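Local atomic coordinates of probable UTP--glucose-1-phosphate uridylyltransferase YngB (Bacillus subtilis, PDB entry 7O2N), a protein that catalyses the formation of UDP-glucose and diphosphate from UTP and glucose 1-phosphate, feeding glycolipid synthesis and wall teichoic acid glucosylation under anaerobic fermentative growth. Residues 135-146 with 203-211. Sequence-based numbering, arbitrary orientation.
Sequences MVSETPALRQLM and VMGRYVLNS
The guanidinium group of Arg206 has Met135 over one of its faces: CG of the methionine lies against NH2 and CZ, and its SD sits 4.2 Å above the plane, displaced toward the rim. Ala141 approaches the same group obliquely, its CB next to NE and CD of the arginine. Arg206 leaves the backbone with CG anti to the carbonyl carbon (chi1 -66°) and runs extended from there to NE, which carries the charge past the first turn of helix 141-152 toward strand 133-136. NH2 forms a salt bridge with Asp133 at the start of that strand and NE another with Glu44 of helix 37-47, while NH1 makes a weak hydrogen bond to the carbonyl O of Met204; the two carboxylates probably balance the buried charge. Glu44 also takes a weak hydrogen bond from Leu142 N, joining Arg206 to the start of the helix. Farther along, Leu145 lies across the base of the arginine at about a right angle, with CD1 3.8 Å from Arg206 CB and CD2 3.7 Å from the Arg206 backbone C. Val208, two residues on and facing the helix like Arg206, offers CG2 to three side chains: Leu145 CB and Leu142 CD1, each 4.1 Å from it, and Met146 CG. Helix 141-146 and strand 206-210 run in roughly the same direction, 36° apart, with their axes 8.4 Å from each other at closest approach. Leu142 also reaches Ala127 and Leu129 on strand 125-129, and Leu145 touches Val156 on strand 156-161, so helix 141-152 packs across three neighbouring strands of the central mixed sheet of the GT-A-type nucleotidyltransferase fold.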
loop_
_atom_site.group_PDB
_atom_site.type_symbol
_atom_site.label_atom_id
_atom_site.label_comp_id
_atom_site.label_asym_id
_atom_site.label_seq_id
_atom_site.Cartn_x
_atom_site.Cartn_y
_atom_site.Cartn_z
ATOM N N MET A 135 -8.777 8.006 13.556
ATOM C CA MET A 135 -9.954 8.618 14.149
ATOM C C MET A 135 -10.457 9.706 13.207
ATOM O O MET A 135 -9.698 10.581 12.790
ATOM C CB MET A 135 -9.595 9.276 15.477
ATOM C CG MET A 135 -9.325 8.294 16.587
ATOM S SD MET A 135 -10.703 8.051 17.720
ATOM C CE MET A 135 -12.052 8.319 16.578
ATOM N N VAL A 136 -11.747 9.640 12.870
ATOM C CA VAL A 136 -12.399 10.714 12.144
ATOM C C VAL A 136 -13.302 11.440 13.131
ATOM O O VAL A 136 -14.151 10.804 13.758
ATOM C CB VAL A 136 -13.171 10.147 10.940
ATOM C CG1 VAL A 136 -13.630 11.247 9.992
ATOM C CG2 VAL A 136 -12.328 9.124 10.184
ATOM N N SER A 137 -13.074 12.759 13.271
ATOM C CA SER A 137 -13.551 13.539 14.406
ATOM C C SER A 137 -13.800 14.991 14.007
ATOM O O SER A 137 -13.116 15.510 13.138
ATOM C CB SER A 137 -12.566 13.480 15.537
ATOM O OG SER A 137 -12.329 12.141 15.904
ATOM N N GLU A 138 -14.752 15.647 14.683
ATOM C CA GLU A 138 -14.947 17.079 14.507
ATOM C C GLU A 138 -13.774 17.804 15.168
ATOM O O GLU A 138 -13.238 18.788 14.657
ATOM C CB GLU A 138 -16.302 17.515 15.075
ATOM C CG GLU A 138 -17.475 16.810 14.425
ATOM C CD GLU A 138 -18.825 17.330 14.879
ATOM O OE1 GLU A 138 -19.615 17.745 14.012
ATOM O OE2 GLU A 138 -19.087 17.310 16.097
ATOM N N THR A 139 -13.383 17.285 16.328
ATOM C CA THR A 139 -12.217 17.710 17.068
ATOM C C THR A 139 -11.163 16.599 16.993
ATOM O O THR A 139 -11.381 15.487 17.488
ATOM C CB THR A 139 -12.686 17.957 18.502
ATOM O OG1 THR A 139 -13.360 19.209 18.492
ATOM C CG2 THR A 139 -11.587 17.959 19.538
ATOM N N PRO A 140 -9.966 16.862 16.415
ATOM C CA PRO A 140 -8.939 15.830 16.280
ATOM C C PRO A 140 -8.672 15.155 17.620
ATOM O O PRO A 140 -8.586 15.816 18.660
ATOM C CB PRO A 140 -7.703 16.618 15.824
ATOM C CG PRO A 140 -8.264 17.837 15.137
ATOM C CD PRO A 140 -9.517 18.172 15.918
ATOM N N ALA A 141 -8.547 13.824 17.561
ATOM C CA ALA A 141 -8.541 12.991 18.756
ATOM C C ALA A 141 -7.588 13.538 19.816
ATOM O O ALA A 141 -8.000 13.726 20.957
ATOM C CB ALA A 141 -8.211 11.566 18.389
ATOM N N LEU A 142 -6.320 13.784 19.436
ATOM C CA LEU A 142 -5.296 14.203 20.389
ATOM C C LEU A 142 -5.651 15.537 21.045
ATOM O O LEU A 142 -5.470 15.673 22.255
ATOM C CB LEU A 142 -3.933 14.271 19.697
ATOM C CG LEU A 142 -2.788 14.854 20.521
ATOM C CD1 LEU A 142 -2.350 13.859 21.586
ATOM C CD2 LEU A 142 -1.625 15.197 19.597
ATOM N N ARG A 143 -6.154 16.496 20.244
ATOM C CA ARG A 143 -6.589 17.794 20.743
ATOM C C ARG A 143 -7.467 17.618 21.977
ATOM O O ARG A 143 -7.383 18.405 22.905
ATOM C CB ARG A 143 -7.485 18.495 19.722
ATOM C CG ARG A 143 -7.896 19.896 20.141
ATOM C CD ARG A 143 -7.004 20.830 19.365
ATOM N NE ARG A 143 -7.035 22.198 19.850
ATOM C CZ ARG A 143 -6.715 22.571 21.083
ATOM N NH1 ARG A 143 -6.342 21.677 21.978
ATOM N NH2 ARG A 143 -6.746 23.847 21.409
ATOM N N GLN A 144 -8.324 16.587 21.946
ATOM C CA GLN A 144 -9.282 16.303 22.998
ATOM C C GLN A 144 -8.569 15.880 24.279
ATOM O O GLN A 144 -9.015 16.265 25.358
ATOM C CB GLN A 144 -10.272 15.228 22.550
ATOM C CG GLN A 144 -11.078 15.565 21.294
ATOM C CD GLN A 144 -11.961 14.411 20.868
ATOM O OE1 GLN A 144 -12.250 13.491 21.650
ATOM N NE2 GLN A 144 -12.387 14.432 19.608
ATOM N N LEU A 145 -7.486 15.092 24.160
ATOM C CA LEU A 145 -6.658 14.706 25.299
ATOM C C LEU A 145 -5.976 15.932 25.893
ATOM O O LEU A 145 -5.792 16.006 27.114
ATOM C CB LEU A 145 -5.561 13.742 24.841
ATOM C CG LEU A 145 -5.901 12.262 24.886
ATOM C CD1 LEU A 145 -6.412 11.838 23.526
ATOM C CD2 LEU A 145 -4.668 11.453 25.250
ATOM N N MET A 146 -5.573 16.853 24.995
ATOM C CA MET A 146 -4.808 18.032 25.371
ATOM C C MET A 146 -5.694 18.953 26.217
ATOM O O MET A 146 -5.227 19.613 27.153
ATOM C CB MET A 146 -4.280 18.780 24.137
ATOM C CG MET A 146 -2.972 18.240 23.546
ATOM S SD MET A 146 -2.723 18.697 21.762
ATOM C CE MET A 146 -2.480 20.464 21.893
ATOM N N VAL A 203 -7.506 1.888 26.120
ATOM C CA VAL A 203 -6.707 3.046 25.726
ATOM C C VAL A 203 -6.357 2.901 24.249
ATOM O O VAL A 203 -5.920 1.829 23.821
ATOM C CB VAL A 203 -5.444 3.248 26.593
ATOM C CG1 VAL A 203 -5.731 2.989 28.069
ATOM C CG2 VAL A 203 -4.280 2.378 26.119
ATOM N N MET A 204 -6.519 4.004 23.504
ATOM C CA MET A 204 -6.444 3.948 22.052
ATOM C C MET A 204 -5.192 4.658 21.531
ATOM O O MET A 204 -5.306 5.648 20.791
ATOM C CB MET A 204 -7.715 4.524 21.411
ATOM C CG MET A 204 -9.008 3.926 21.975
ATOM S SD MET A 204 -9.466 2.273 21.357
ATOM C CE MET A 204 -7.869 1.465 21.297
ATOM N N GLY A 205 -4.017 4.125 21.936
ATOM C CA GLY A 205 -2.683 4.642 21.648
ATOM C C GLY A 205 -2.614 6.163 21.486
ATOM O O GLY A 205 -2.030 6.684 20.541
ATOM N N ARG A 206 -3.243 6.884 22.415
ATOM C CA ARG A 206 -3.069 8.322 22.539
ATOM C C ARG A 206 -2.736 8.614 23.997
ATOM O O ARG A 206 -3.333 8.019 24.887
ATOM C CB ARG A 206 -4.303 9.048 22.015
ATOM C CG ARG A 206 -4.479 8.857 20.523
ATOM C CD ARG A 206 -5.635 9.659 19.958
ATOM N NE ARG A 206 -5.851 9.338 18.551
ATOM C CZ ARG A 206 -6.233 8.143 18.080
ATOM N NH1 ARG A 206 -6.420 7.105 18.891
ATOM N NH2 ARG A 206 -6.395 7.997 16.777
ATOM N N TYR A 207 -1.698 9.433 24.219
ATOM C CA TYR A 207 -1.290 9.831 25.560
ATOM C C TYR A 207 -0.802 11.276 25.524
ATOM O O TYR A 207 -0.242 11.702 24.524
ATOM C CB TYR A 207 -0.151 8.964 26.092
ATOM C CG TYR A 207 -0.338 7.475 26.009
ATOM C CD1 TYR A 207 -0.333 6.795 24.793
ATOM C CD2 TYR A 207 -0.407 6.710 27.166
ATOM C CE1 TYR A 207 -0.454 5.409 24.728
ATOM C CE2 TYR A 207 -0.500 5.322 27.126
ATOM C CZ TYR A 207 -0.539 4.669 25.901
ATOM O OH TYR A 207 -0.635 3.308 25.863
ATOM N N VAL A 208 -1.068 12.016 26.604
ATOM C CA VAL A 208 -0.300 13.196 26.938
ATOM C C VAL A 208 0.426 12.910 28.251
ATOM O O VAL A 208 -0.147 12.329 29.165
ATOM C CB VAL A 208 -1.188 14.445 26.965
ATOM C CG1 VAL A 208 -0.457 15.650 27.529
ATOM C CG2 VAL A 208 -1.671 14.760 25.566
ATOM N N LEU A 209 1.724 13.240 28.300
ATOM C CA LEU A 209 2.573 12.876 29.425
ATOM C C LEU A 209 3.373 14.073 29.939
ATOM O O LEU A 209 3.516 15.098 29.264
ATOM C CB LEU A 209 3.517 11.747 28.994
ATOM C CG LEU A 209 2.849 10.432 28.621
ATOM C CD1 LEU A 209 3.906 9.350 28.443
ATOM C CD2 LEU A 209 1.837 10.024 29.683
ATOM N N ASN A 210 3.893 13.906 31.160
ATOM C CA ASN A 210 4.739 14.916 31.771
ATOM C C ASN A 210 6.185 14.437 31.730
ATOM O O ASN A 210 6.447 13.230 31.723
ATOM C CB ASN A 210 4.269 15.266 33.187
ATOM C CG ASN A 210 3.129 16.257 33.180
ATOM O OD1 ASN A 210 2.117 16.046 33.843
ATOM N ND2 ASN A 210 3.280 17.318 32.400
ATOM N N SER A 211 7.099 15.414 31.683
ATOM C CA SER A 211 8.531 15.188 31.789
ATOM C C SER A 211 8.820 14.192 32.911
ATOM O O SER A 211 9.629 13.279 32.731
ATOM C CB SER A 211 9.209 16.484 32.051
ATOM O OG SER A 211 8.414 17.561 31.571
#